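Local coordinates for protein LAO/AO transport system kinase (Escherichia coli, PDB 2P67) that is a P-loop NTPase of the MeaB GTPase family, built on a parallel beta-sheet domain flanked by helices, with further helices toward both ends of the chain, at residues A67-S70 and T71-A75; D207-T210 and N211-A215; I256-K259 and T260-A264; Q269-R272 and Q273-V277. All blocks are in the same frame, centred on the assembly; numbering follows the deposited sequence.

From the N terminus the four contacts come in series; none nests in or crosses another, and none closes a long loop, because each joins neighbouring turns of a single helix. Contact 1 starts helix 69-82, just after strand 57-63 and its connecting loop. Contact 2 starts helix 209-225, the helix between the parallel strands 198-201 and 236-239, with its centre about 18 Å from that of contact 1. Contact 3 occupies the late turns of helix 248-264, and contact 4 the early turns of helix 267-294, which follows directly. The nearest atoms of contacts 3 and 4 are about 5 Å apart without touching; contacts 1 and 4 lie on opposite sides of the chain's centre.

Contact 1: A67-S70 and T71-A75; sequences AGKS and TFLEA
G68 and F72 meet through the backbone at the start of helix 69-82: F72 N donates to G68 O at 3.0 Å with an N-H...O angle of 163°. G68 occupies the N-cap position, and its positive phi suits a glycine. Two further bonds of the same i to i+4 kind continue the helix, L73 N to K69 O at 2.8 Å and E74 N to S70 O at 3.1 Å. The hydroxyl T71 OG1 also lies 3.1 Å from G68 O, and it takes part besides in a weak hydrogen bond with N202.

The apolar part is small. K69 and L73 run side by side in the same direction, CG of the lysine reaching CD1 of the leucine at 3.7 Å. L73 CG, anti to its own carbonyl carbon (chi1 -75°), lies 3.3 Å from K69 O, the same oxygen that the leucine N-H uses. F72 CB is 3.4 Å from G68 O, while the ring, with CG anti to the backbone N (chi1 170°), leads off from this contact.

Both charged ends find partners outside this turn. The lysine chain bends at chi3 and chi4, and NZ forms a salt bridge with E155; E74 OE2 accepts from D112 N. The sequence and strand-loop-helix geometry are consistent with a Walker A P-loop, in which K69 would be the lysine. Around the turn, L73 packs on I153 and E155 of strand 151-157, and F72 lies against L176 of strand 172-177 and against I248 and I251 of helix 248-264.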
ATOM      1  N   ALA A  67      18.289 -17.033  -7.565  1.00 38.96           N
ATOM      2  CA  ALA A  67      18.148 -16.162  -8.747  1.00 38.43           C
ATOM      3  C   ALA A  67      19.484 -15.756  -9.380  1.00 38.31           C
ATOM      4  O   ALA A  67      19.498 -15.143 -10.458  1.00 38.07           O
ATOM      5  CB  ALA A  67      17.314 -14.919  -8.416  1.00 38.57           C
ATOM      6  N   GLY A  68      20.585 -16.066  -8.689  1.00 37.68           N
ATOM      7  CA  GLY A  68      21.945 -15.812  -9.184  1.00 37.10           C
ATOM      8  C   GLY A  68      22.378 -14.364  -9.018  1.00 36.25           C
ATOM      9  O   GLY A  68      23.072 -13.812  -9.880  1.00 36.40           O
ATOM     10  N   LYS A  69      21.965 -13.757  -7.905  1.00 35.30           N
ATOM     11  CA  LYS A  69      22.219 -12.343  -7.637  1.00 34.39           C
ATOM     12  C   LYS A  69      23.722 -12.048  -7.588  1.00 33.98           C
ATOM     13  O   LYS A  69      24.179 -11.055  -8.165  1.00 33.43           O
ATOM     14  CB  LYS A  69      21.526 -11.914  -6.334  1.00 34.45           C
ATOM     15  CG  LYS A  69      21.814 -10.486  -5.894  1.00 34.70           C
ATOM     16  CD  LYS A  69      20.815  -9.977  -4.851  1.00 35.38           C
ATOM     17  CE  LYS A  69      20.783 -10.788  -3.558  1.00 35.95           C
ATOM     18  NZ  LYS A  69      22.024 -10.686  -2.730  1.00 37.20           N
ATOM     19  N   SER A  70      24.482 -12.900  -6.904  1.00 33.97           N
ATOM     20  CA  SER A  70      25.935 -12.699  -6.778  1.00 33.99           C
ATOM     21  C   SER A  70      26.640 -12.675  -8.140  1.00 33.34           C
ATOM     22  O   SER A  70      27.448 -11.789  -8.406  1.00 33.19           O
ATOM     23  CB  SER A  70      26.566 -13.776  -5.888  1.00 34.94           C
ATOM     24  OG  SER A  70      26.187 -13.611  -4.529  1.00 38.28           O
ATOM     25  N   THR A  71      26.349 -13.660  -8.992  1.00 32.76           N
ATOM     26  CA  THR A  71      26.997 -13.738 -10.311  1.00 31.74           C
ATOM     27  C   THR A  71      26.571 -12.587 -11.205  1.00 30.44           C
ATOM     28  O   THR A  71      27.394 -12.015 -11.936  1.00 29.47           O
ATOM     29  CB  THR A  71      26.769 -15.100 -11.021  1.00 32.23           C
ATOM     30  OG1 THR A  71      25.378 -15.278 -11.340  1.00 34.20           O
ATOM     31  CG2 THR A  71      27.231 -16.232 -10.131  1.00 32.11           C
ATOM     32  N   PHE A  72      25.282 -12.240 -11.136  1.00 28.85           N
ATOM     33  CA  PHE A  72      24.770 -11.105 -11.886  1.00 27.73           C
ATOM     34  C   PHE A  72      25.459  -9.807 -11.470  1.00 27.09           C
ATOM     35  O   PHE A  72      25.920  -9.064 -12.324  1.00 26.92           O
ATOM     36  CB  PHE A  72      23.240 -10.963 -11.757  1.00 27.51           C
ATOM     37  CG  PHE A  72      22.722  -9.672 -12.320  1.00 27.56           C
ATOM     38  CD1 PHE A  72      22.556  -9.527 -13.692  1.00 28.59           C
ATOM     39  CD2 PHE A  72      22.442  -8.590 -11.486  1.00 27.71           C
ATOM     40  CE1 PHE A  72      22.109  -8.331 -14.231  1.00 28.20           C
ATOM     41  CE2 PHE A  72      21.994  -7.381 -12.013  1.00 28.81           C
ATOM     42  CZ  PHE A  72      21.823  -7.253 -13.399  1.00 29.97           C
ATOM     43  N   LEU A  73      25.502  -9.528 -10.169  1.00 26.85           N
ATOM     44  CA  LEU A  73      26.142  -8.315  -9.673  1.00 26.99           C
ATOM     45  C   LEU A  73      27.604  -8.191 -10.083  1.00 26.94           C
ATOM     46  O   LEU A  73      28.070  -7.106 -10.437  1.00 26.78           O
ATOM     47  CB  LEU A  73      26.009  -8.214  -8.160  1.00 27.34           C
ATOM     48  CG  LEU A  73      24.618  -7.822  -7.667  1.00 27.90           C
ATOM     49  CD1 LEU A  73      24.569  -7.987  -6.153  1.00 28.56           C
ATOM     50  CD2 LEU A  73      24.245  -6.394  -8.106  1.00 28.17           C
ATOM     51  N   GLU A  74      28.322  -9.305 -10.027  1.00 27.24           N
ATOM     52  CA  GLU A  74      29.717  -9.332 -10.458  1.00 27.73           C
ATOM     53  C   GLU A  74      29.830  -8.989 -11.942  1.00 27.08           C
ATOM     54  O   GLU A  74      30.594  -8.106 -12.324  1.00 27.22           O
ATOM     55  CB  GLU A  74      30.348 -10.700 -10.167  1.00 28.71           C
ATOM     56  CG  GLU A  74      31.828 -10.751 -10.573  1.00 31.75           C
ATOM     57  CD  GLU A  74      32.391 -12.163 -10.599  1.00 37.29           C
ATOM     58  OE1 GLU A  74      31.672 -13.094 -11.014  1.00 38.95           O
ATOM     59  OE2 GLU A  74      33.570 -12.338 -10.217  1.00 40.17           O
ATOM     60  N   ALA A  75      29.070  -9.689 -12.778  1.00 26.50           N
ATOM     61  CA  ALA A  75      29.077  -9.416 -14.217  1.00 25.91           C
ATOM     62  C   ALA A  75      28.652  -7.982 -14.539  1.00 25.53           C
ATOM     63  O   ALA A  75      29.292  -7.302 -15.329  1.00 25.03           O
ATOM     64  CB  ALA A  75      28.213 -10.444 -14.967  1.00 26.31           C
TER

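Contact 2: D207-T210 and N211-A215; sequences DNHT and NVAIA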
ATOM      1  N   ASP A 207      20.391 -25.977 -20.550  1.00 46.80           N
ATOM      2  CA  ASP A 207      19.195 -26.629 -21.077  1.00 46.41           C
ATOM      3  C   ASP A 207      17.845 -26.030 -20.660  1.00 45.15           C
ATOM      4  O   ASP A 207      16.794 -26.487 -21.123  1.00 45.99           O
ATOM      5  CB  ASP A 207      19.248 -28.132 -20.795  1.00 47.22           C
ATOM      6  CG  ASP A 207      20.330 -28.832 -21.598  1.00 49.36           C
ATOM      7  OD1 ASP A 207      20.473 -28.528 -22.812  1.00 51.90           O
ATOM      8  OD2 ASP A 207      21.039 -29.688 -21.020  1.00 51.49           O
ATOM      9  N   ASN A 208      17.841 -25.001 -19.821  1.00 43.14           N
ATOM     10  CA  ASN A 208      16.546 -24.452 -19.428  1.00 40.30           C
ATOM     11  C   ASN A 208      16.074 -23.189 -20.175  1.00 37.90           C
ATOM     12  O   ASN A 208      15.417 -22.339 -19.585  1.00 36.03           O
ATOM     13  CB  ASN A 208      16.402 -24.319 -17.903  1.00 41.32           C
ATOM     14  CG  ASN A 208      17.512 -23.516 -17.267  1.00 43.49           C
ATOM     15  OD1 ASN A 208      18.688 -23.861 -17.392  1.00 48.21           O
ATOM     16  ND2 ASN A 208      17.142 -22.450 -16.541  1.00 44.29           N
ATOM     17  N   HIS A 209      16.381 -23.080 -21.469  1.00 34.82           N
ATOM     18  CA  HIS A 209      15.898 -21.916 -22.233  1.00 32.63           C
ATOM     19  C   HIS A 209      14.364 -21.780 -22.217  1.00 30.76           C
ATOM     20  O   HIS A 209      13.835 -20.679 -22.045  1.00 30.00           O
ATOM     21  CB  HIS A 209      16.411 -21.876 -23.677  1.00 32.45           C
ATOM     22  CG  HIS A 209      16.022 -20.621 -24.400  1.00 32.99           C
ATOM     23  ND1 HIS A 209      14.729 -20.371 -24.816  1.00 32.51           N
ATOM     24  CD2 HIS A 209      16.741 -19.525 -24.738  1.00 33.48           C
ATOM     25  CE1 HIS A 209      14.672 -19.182 -25.388  1.00 29.88           C
ATOM     26  NE2 HIS A 209      15.879 -18.650 -25.354  1.00 34.36           N
ATOM     27  N   THR A 210      13.656 -22.883 -22.416  1.00 29.15           N
ATOM     28  CA  THR A 210      12.197 -22.844 -22.460  1.00 28.31           C
ATOM     29  C   THR A 210      11.606 -22.408 -21.110  1.00 27.05           C
ATOM     30  O   THR A 210      10.705 -21.567 -21.070  1.00 24.58           O
ATOM     31  CB  THR A 210      11.611 -24.196 -22.941  1.00 29.22           C
ATOM     32  OG1 THR A 210      11.979 -24.392 -24.318  1.00 30.31           O
ATOM     33  CG2 THR A 210      10.080 -24.212 -22.853  1.00 29.69           C
ATOM     34  N   ASN A 211      12.132 -22.966 -20.017  1.00 26.22           N
ATOM     35  CA  ASN A 211      11.681 -22.564 -18.670  1.00 26.38           C
ATOM     36  C   ASN A 211      11.891 -21.067 -18.427  1.00 25.20           C
ATOM     37  O   ASN A 211      11.005 -20.397 -17.894  1.00 25.00           O
ATOM     38  CB  ASN A 211      12.350 -23.425 -17.584  1.00 27.36           C
ATOM     39  CG  ASN A 211      11.828 -24.864 -17.581  1.00 30.25           C
ATOM     40  OD1 ASN A 211      10.661 -25.114 -17.896  1.00 35.98           O
ATOM     41  ND2 ASN A 211      12.697 -25.815 -17.242  1.00 35.52           N
ATOM     42  N   VAL A 212      13.042 -20.557 -18.858  1.00 24.27           N
ATOM     43  CA  VAL A 212      13.367 -19.117 -18.776  1.00 23.69           C
ATOM     44  C   VAL A 212      12.418 -18.280 -19.660  1.00 23.02           C
ATOM     45  O   VAL A 212      11.898 -17.243 -19.222  1.00 21.47           O
ATOM     46  CB  VAL A 212      14.840 -18.852 -19.168  1.00 23.86           C
ATOM     47  CG1 VAL A 212      15.116 -17.373 -19.354  1.00 25.30           C
ATOM     48  CG2 VAL A 212      15.811 -19.477 -18.144  1.00 25.59           C
ATOM     49  N   ALA A 213      12.175 -18.741 -20.884  1.00 21.60           N
ATOM     50  CA  ALA A 213      11.262 -18.016 -21.797  1.00 21.07           C
ATOM     51  C   ALA A 213       9.839 -17.922 -21.242  1.00 21.07           C
ATOM     52  O   ALA A 213       9.162 -16.895 -21.421  1.00 19.99           O
ATOM     53  CB  ALA A 213      11.241 -18.664 -23.173  1.00 21.64           C
ATOM     54  N   ILE A 214       9.383 -18.985 -20.584  1.00 19.80           N
ATOM     55  CA  ILE A 214       8.041 -19.013 -20.011  1.00 20.23           C
ATOM     56  C   ILE A 214       7.952 -18.040 -18.821  1.00 20.10           C
ATOM     57  O   ILE A 214       6.986 -17.279 -18.696  1.00 18.30           O
ATOM     58  CB  ILE A 214       7.611 -20.470 -19.624  1.00 21.39           C
ATOM     59  CG1 ILE A 214       7.386 -21.297 -20.913  1.00 22.39           C
ATOM     60  CG2 ILE A 214       6.320 -20.475 -18.747  1.00 20.55           C
ATOM     61  CD1 ILE A 214       7.309 -22.816 -20.660  1.00 25.49           C
ATOM     62  N   ALA A 215       8.972 -18.056 -17.963  1.00 19.24           N
ATOM     63  CA  ALA A 215       8.999 -17.123 -16.837  1.00 19.83           C
ATOM     64  C   ALA A 215       9.048 -15.661 -17.336  1.00 19.29           C
ATOM     65  O   ALA A 215       8.304 -14.792 -16.878  1.00 19.83           O
ATOM     66  CB  ALA A 215      10.200 -17.435 -15.918  1.00 20.68           C
TER
HETATM   67  O   HOH W   1      13.791 -25.524 -20.039  1.00 43.08           O
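H209 O accepts the shortest sound polar bond here, from A213 N at 2.8 Å with an N-H...O angle of 159°. It is one of three successive i to i+4 backbone bonds; I214 N reaches T210 O at 2.9 Å, and V212 N reaches N208 O at 3.1 Å. These bonds build the first turns of helix 209-225.

N208 stands at the N-cap position, yet its side chain makes no capping bond. Its CG is placed between the backbone N and the carbonyl carbon (chi1 55°), and the amide is turned instead toward K203, whose carbonyl oxygen receives a weak hydrogen bond from ND2. A water does some of the work at the helix start: it accepts from N211 N at 3.0 Å and donates weakly to D207 O, so this early N-H is paired with solvent and, through it, with the preceding loop.

Side-chain contacts are light. The N208 amide and the V212 branch pass each other at a slant, with ND2 3.6 Å from CG2; V212 also packs on D204 of the loop before the helix. T210 CG2 touches I214 CD1 at 3.8 Å, and I214 CG1 lies 3.3 Å from T210 O. H209 brings CE1 to 4.1 Å from A213 CB, an oblique approach, while its side chain also touches D204.

V212 is the buried member among mostly exposed residues. With no charged pair or side-chain hydrogen bond across the turn, the chemistry implies that backbone bonds dominate this helix start; the water pairs with N211 N and only weakly with D207 O, and side chains across the turn add light van der Waals contacts.

Contact 3: I256-K259 and T260-A264; sequences IDFK and TALTA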
ATOM      1  N   ILE A 256      19.824   2.573 -19.059  1.00 21.64           N
ATOM      2  CA  ILE A 256      20.060   3.866 -19.711  1.00 23.01           C
ATOM      3  C   ILE A 256      18.768   4.387 -20.375  1.00 22.02           C
ATOM      4  O   ILE A 256      18.433   5.554 -20.232  1.00 22.16           O
ATOM      5  CB  ILE A 256      21.253   3.805 -20.699  1.00 23.43           C
ATOM      6  CG1 ILE A 256      22.553   3.587 -19.917  1.00 26.65           C
ATOM      7  CG2 ILE A 256      21.331   5.101 -21.530  1.00 25.31           C
ATOM      8  CD1 ILE A 256      23.716   3.149 -20.777  1.00 28.68           C
ATOM      9  N   ASP A 257      18.035   3.503 -21.057  1.00 21.76           N
ATOM     10  CA  ASP A 257      16.742   3.839 -21.669  1.00 21.64           C
ATOM     11  C   ASP A 257      15.731   4.349 -20.623  1.00 20.89           C
ATOM     12  O   ASP A 257      15.008   5.328 -20.847  1.00 20.55           O
ATOM     13  CB  ASP A 257      16.174   2.609 -22.407  1.00 21.29           C
ATOM     14  CG  ASP A 257      16.891   2.312 -23.731  1.00 23.59           C
ATOM     15  OD1 ASP A 257      17.699   3.151 -24.219  1.00 24.77           O
ATOM     16  OD2 ASP A 257      16.650   1.212 -24.286  1.00 23.18           O
ATOM     17  N   PHE A 258      15.701   3.686 -19.467  1.00 21.02           N
ATOM     18  CA  PHE A 258      14.886   4.133 -18.325  1.00 21.37           C
ATOM     19  C   PHE A 258      15.262   5.567 -17.905  1.00 21.23           C
ATOM     20  O   PHE A 258      14.388   6.428 -17.750  1.00 21.07           O
ATOM     21  CB  PHE A 258      15.052   3.149 -17.142  1.00 20.51           C
ATOM     22  CG  PHE A 258      14.364   3.600 -15.863  1.00 21.55           C
ATOM     23  CD1 PHE A 258      13.044   3.204 -15.585  1.00 20.60           C
ATOM     24  CD2 PHE A 258      15.042   4.409 -14.928  1.00 19.69           C
ATOM     25  CE1 PHE A 258      12.386   3.614 -14.402  1.00 18.99           C
ATOM     26  CE2 PHE A 258      14.386   4.834 -13.743  1.00 19.65           C
ATOM     27  CZ  PHE A 258      13.063   4.421 -13.474  1.00 19.20           C
ATOM     28  N   LYS A 259      16.560   5.799 -17.703  1.00 22.09           N
ATOM     29  CA  LYS A 259      17.082   7.123 -17.312  1.00 23.59           C
ATOM     30  C   LYS A 259      16.696   8.195 -18.321  1.00 23.73           C
ATOM     31  O   LYS A 259      16.203   9.248 -17.940  1.00 23.67           O
ATOM     32  CB  LYS A 259      18.607   7.101 -17.146  1.00 25.09           C
ATOM     33  CG  LYS A 259      19.145   8.436 -16.584  1.00 27.45           C
ATOM     34  CD  LYS A 259      20.584   8.326 -16.060  1.00 31.74           C
ATOM     35  CE  LYS A 259      20.937   9.602 -15.267  1.00 35.84           C
ATOM     36  NZ  LYS A 259      22.265   9.566 -14.571  1.00 39.45           N
ATOM     37  N   THR A 260      16.890   7.903 -19.607  1.00 23.92           N
ATOM     38  CA  THR A 260      16.423   8.769 -20.707  1.00 24.23           C
ATOM     39  C   THR A 260      14.928   9.095 -20.633  1.00 23.59           C
ATOM     40  O   THR A 260      14.527  10.262 -20.684  1.00 23.33           O
ATOM     41  CB  THR A 260      16.756   8.107 -22.082  1.00 24.07           C
ATOM     42  OG1 THR A 260      18.164   7.900 -22.146  1.00 25.56           O
ATOM     43  CG2 THR A 260      16.330   9.008 -23.241  1.00 25.98           C
ATOM     44  N   ALA A 261      14.094   8.070 -20.466  1.00 23.75           N
ATOM     45  CA  ALA A 261      12.654   8.271 -20.432  1.00 23.73           C
ATOM     46  C   ALA A 261      12.182   9.131 -19.254  1.00 23.75           C
ATOM     47  O   ALA A 261      11.283   9.978 -19.397  1.00 24.12           O
ATOM     48  CB  ALA A 261      11.949   6.938 -20.422  1.00 24.10           C
ATOM     49  N   LEU A 262      12.756   8.895 -18.078  1.00 23.33           N
ATOM     50  CA  LEU A 262      12.319   9.618 -16.886  1.00 23.64           C
ATOM     51  C   LEU A 262      12.908  11.019 -16.817  1.00 24.55           C
ATOM     52  O   LEU A 262      12.251  11.940 -16.320  1.00 25.05           O
ATOM     53  CB  LEU A 262      12.640   8.836 -15.604  1.00 23.44           C
ATOM     54  CG  LEU A 262      11.447   8.021 -15.094  1.00 22.17           C
ATOM     55  CD1 LEU A 262      11.291   6.816 -16.036  1.00 23.24           C
ATOM     56  CD2 LEU A 262      11.668   7.570 -13.661  1.00 25.44           C
ATOM     57  N   THR A 263      14.131  11.185 -17.310  1.00 24.41           N
ATOM     58  CA  THR A 263      14.749  12.529 -17.290  1.00 26.68           C
ATOM     59  C   THR A 263      14.191  13.472 -18.346  1.00 27.32           C
ATOM     60  O   THR A 263      14.234  14.691 -18.150  1.00 28.18           O
ATOM     61  CB  THR A 263      16.299  12.524 -17.338  1.00 26.27           C
ATOM     62  OG1 THR A 263      16.749  11.963 -18.570  1.00 27.33           O
ATOM     63  CG2 THR A 263      16.876  11.722 -16.158  1.00 27.46           C
ATOM     64  N   ALA A 264      13.651  12.919 -19.439  1.00 27.94           N
ATOM     65  CA  ALA A 264      13.021  13.739 -20.506  1.00 28.52           C
ATOM     66  C   ALA A 264      11.886  14.642 -20.002  1.00 28.59           C
ATOM     67  O   ALA A 264      11.713  15.777 -20.471  1.00 29.23           O
ATOM     68  CB  ALA A 264      12.542  12.854 -21.661  1.00 28.84           C
TER
HETATM   69  O   HOH W   2      18.286   5.951 -24.097  1.00 31.84           O
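K259 O is gripped twice by T263, by OG1 at 2.8 Å and by the backbone N at 2.9 Å, the two donors reaching it from opposite faces of the carbonyl plane. T263 carries OG1 between its backbone N and carbonyl carbon (chi1 64°), which turns the hydroxyl back onto the preceding turn. One turn earlier, T260 N donates to I256 O at 2.9 Å with a nearly straight N-H...O angle of 175°. T260 OG1 is 3.0 Å from the same oxygen. A water links that hydroxyl, at 2.8 Å, with D257 OD1, to which it donates; the other carboxylate oxygen, OD2, is held in a salt bridge with R236.

Packing centres on F258 and L262. CD1 of the leucine lies over one ring face, offset toward the rim, 4.0 Å from the centroid and 18° off the normal, a CH-pi contact, while CD2 meets CZ at 3.4 Å. W233 adds an edge-to-face ring contact with F258.

The turn sits late in helix 248-264, beside the loop carrying Y230 and W233 that leads to strand 236-239, and backbone bonding of L262 with L268 joins it to helix 267-294.

Contact 4: Q269-R272 and Q273-V277; sequences QQVR and QQQSV. With NA (sodium ion), chain B.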
ATOM      1  N   GLN A 269      14.040  13.625 -11.210  1.00 25.31           N
ATOM      2  CA  GLN A 269      14.211  14.629 -10.139  1.00 26.16           C
ATOM      3  C   GLN A 269      13.012  14.633  -9.189  1.00 25.76           C
ATOM      4  O   GLN A 269      13.170  14.703  -7.963  1.00 25.88           O
ATOM      5  CB  GLN A 269      14.415  16.041 -10.733  1.00 27.12           C
ATOM      6  CG  GLN A 269      15.802  16.299 -11.308  1.00 30.99           C
ATOM      7  CD  GLN A 269      15.860  17.503 -12.285  1.00 36.80           C
ATOM      8  OE1 GLN A 269      15.101  17.572 -13.293  1.00 35.03           O
ATOM      9  NE2 GLN A 269      16.784  18.446 -12.002  1.00 35.29           N
ATOM     10  N   GLN A 270      11.803  14.569  -9.746  1.00 25.50           N
ATOM     11  CA  GLN A 270      10.598  14.548  -8.926  1.00 26.29           C
ATOM     12  C   GLN A 270      10.543  13.314  -8.027  1.00 25.54           C
ATOM     13  O   GLN A 270      10.256  13.420  -6.828  1.00 26.73           O
ATOM     14  CB  GLN A 270       9.347  14.632  -9.800  1.00 26.28           C
ATOM     15  CG  GLN A 270       8.137  15.003  -8.980  1.00 29.97           C
ATOM     16  CD  GLN A 270       6.858  14.695  -9.681  1.00 34.99           C
ATOM     17  OE1 GLN A 270       6.620  13.553 -10.088  1.00 38.98           O
ATOM     18  NE2 GLN A 270       6.002  15.705  -9.816  1.00 36.21           N
ATOM     19  N   VAL A 271      10.862  12.160  -8.608  1.00 24.97           N
ATOM     20  CA  VAL A 271      10.930  10.905  -7.864  1.00 25.29           C
ATOM     21  C   VAL A 271      11.887  11.022  -6.677  1.00 25.08           C
ATOM     22  O   VAL A 271      11.507  10.724  -5.540  1.00 25.46           O
ATOM     23  CB  VAL A 271      11.297   9.716  -8.778  1.00 25.18           C
ATOM     24  CG1 VAL A 271      11.656   8.450  -7.936  1.00 25.42           C
ATOM     25  CG2 VAL A 271      10.120   9.404  -9.707  1.00 26.57           C
ATOM     26  N   ARG A 272      13.108  11.483  -6.938  1.00 25.21           N
ATOM     27  CA  ARG A 272      14.117  11.655  -5.888  1.00 26.05           C
ATOM     28  C   ARG A 272      13.644  12.581  -4.750  1.00 26.83           C
ATOM     29  O   ARG A 272      13.820  12.253  -3.561  1.00 26.51           O
ATOM     30  CB  ARG A 272      15.424  12.159  -6.487  1.00 25.94           C
ATOM     31  CG  ARG A 272      16.107  11.170  -7.390  1.00 25.37           C
ATOM     32  CD  ARG A 272      17.207  11.859  -8.150  1.00 27.43           C
ATOM     33  NE  ARG A 272      18.218  10.918  -8.620  1.00 26.77           N
ATOM     34  CZ  ARG A 272      19.379  11.281  -9.135  1.00 29.60           C
ATOM     35  NH1 ARG A 272      19.662  12.583  -9.245  1.00 29.79           N
ATOM     36  NH2 ARG A 272      20.248  10.364  -9.553  1.00 27.04           N
ATOM     37  N   GLN A 273      13.030  13.708  -5.108  1.00 28.34           N
ATOM     38  CA  GLN A 273      12.462  14.641  -4.108  1.00 29.30           C
ATOM     39  C   GLN A 273      11.340  13.997  -3.288  1.00 29.39           C
ATOM     40  O   GLN A 273      11.322  14.102  -2.053  1.00 29.80           O
ATOM     41  CB  GLN A 273      11.990  15.941  -4.785  1.00 30.37           C
ATOM     42  CG  GLN A 273      11.038  16.810  -3.947  1.00 34.32           C
ATOM     43  CD  GLN A 273      11.719  17.624  -2.837  1.00 40.41           C
ATOM     44  OE1 GLN A 273      11.078  18.500  -2.226  1.00 41.67           O
ATOM     45  NE2 GLN A 273      13.010  17.346  -2.565  1.00 40.56           N
ATOM     46  N   GLN A 274      10.417  13.326  -3.970  1.00 28.73           N
ATOM     47  CA  GLN A 274       9.328  12.611  -3.323  1.00 28.45           C
ATOM     48  C   GLN A 274       9.817  11.525  -2.377  1.00 27.21           C
ATOM     49  O   GLN A 274       9.221  11.329  -1.320  1.00 26.30           O
ATOM     50  CB  GLN A 274       8.394  11.997  -4.354  1.00 29.75           C
ATOM     51  CG  GLN A 274       7.504  12.997  -5.060  1.00 34.40           C
ATOM     52  CD  GLN A 274       6.579  12.333  -6.073  1.00 39.36           C
ATOM     53  OE1 GLN A 274       6.818  11.197  -6.518  1.00 42.32           O
ATOM     54  NE2 GLN A 274       5.524  13.047  -6.455  1.00 42.01           N
ATOM     55  N   GLN A 275      10.890  10.817  -2.750  1.00 25.34           N
ATOM     56  CA  GLN A 275      11.438   9.772  -1.891  1.00 25.42           C
ATOM     57  C   GLN A 275      11.963  10.374  -0.583  1.00 25.66           C
ATOM     58  O   GLN A 275      11.748   9.833   0.499  1.00 24.66           O
ATOM     59  CB  GLN A 275      12.567   9.020  -2.591  1.00 24.90           C
ATOM     60  CG  GLN A 275      12.098   8.130  -3.726  1.00 23.02           C
ATOM     61  CD  GLN A 275      13.235   7.387  -4.428  1.00 24.09           C
ATOM     62  OE1 GLN A 275      14.411   7.754  -4.325  1.00 25.15           O
ATOM     63  NE2 GLN A 275      12.874   6.344  -5.169  1.00 21.87           N
ATOM     64  N   SER A 276      12.640  11.512  -0.691  1.00 26.57           N
ATOM     65  CA  SER A 276      13.265  12.126   0.486  1.00 27.55           C
ATOM     66  C   SER A 276      12.213  12.698   1.416  1.00 27.01           C
ATOM     67  O   SER A 276      12.293  12.519   2.615  1.00 26.92           O
ATOM     68  CB  SER A 276      14.282  13.181   0.058  1.00 28.42           C
ATOM     69  OG  SER A 276      15.465  12.512  -0.409  1.00 32.58           O
ATOM     70  N   VAL A 277      11.210  13.358   0.843  1.00 27.27           N
ATOM     71  CA  VAL A 277      10.091  13.899   1.607  1.00 28.29           C
ATOM     72  C   VAL A 277       9.342  12.746   2.291  1.00 28.17           C
ATOM     73  O   VAL A 277       9.061  12.815   3.496  1.00 27.96           O
ATOM     74  CB  VAL A 277       9.153  14.760   0.718  1.00 27.98           C
ATOM     75  CG1 VAL A 277       7.857  15.117   1.450  1.00 29.76           C
ATOM     76  CG2 VAL A 277       9.885  16.032   0.226  1.00 29.89           C
TER
HETATM   77 NA    NA B 401      16.265  11.465  -2.600  1.00 35.06          NA
HETATM   78  O   HOH W   3       8.978   8.965  -5.386  1.00 45.55           O
HETATM   79  O   HOH W   4      15.980   8.574  -2.112  1.00 23.78           O
HETATM   80  O   HOH W   5      17.756  10.346  -4.433  1.00 23.19           O
HETATM   81  O   HOH W   6      18.713  10.848  -1.619  1.00 33.55           O
HETATM   82  O   HOH W   7      16.943  14.034  -3.002  1.00 39.33           O
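The sodium site on helix 267-294 joins R272 and S276, one helical turn apart: R272 O binds the ion at 2.7 Å and S276 OG at 2.6 Å. The serine hydroxyl stands beside its backbone N, anti to the carbonyl carbon (chi1 -76°), which turns it toward the ion. R272 O is shared, since it also accepts a hydrogen bond from S276 N at 3.2 Å in the helical pattern. Four waters bring the ligands to six. One of them, a longer ligand at 3.0 Å from the sodium, donates to Q275 OE1 at 2.8 Å, making this glutamine a second-shell residue; its NE2 donates to V170 O and lies 3.7 Å from V271 CG1.

On another side of the helix, the amides of Q270 and Q274 stack with their planes 14° apart, Q270 OE1 to Q274 NE2 being 3.8 Å. R267 NH1 donates to both OE1 atoms, weakly to that of Q270. The R272 guanidinium group is held by a salt bridge to D171, and Q273 OE1 is weakly hydrogen-bonded to K310 of the second subunit.

The arrangement is a largely hydrated sodium site on a helix surface, with a main-chain carbonyl at position i and a hydroxyl at i+4 as its protein ligands.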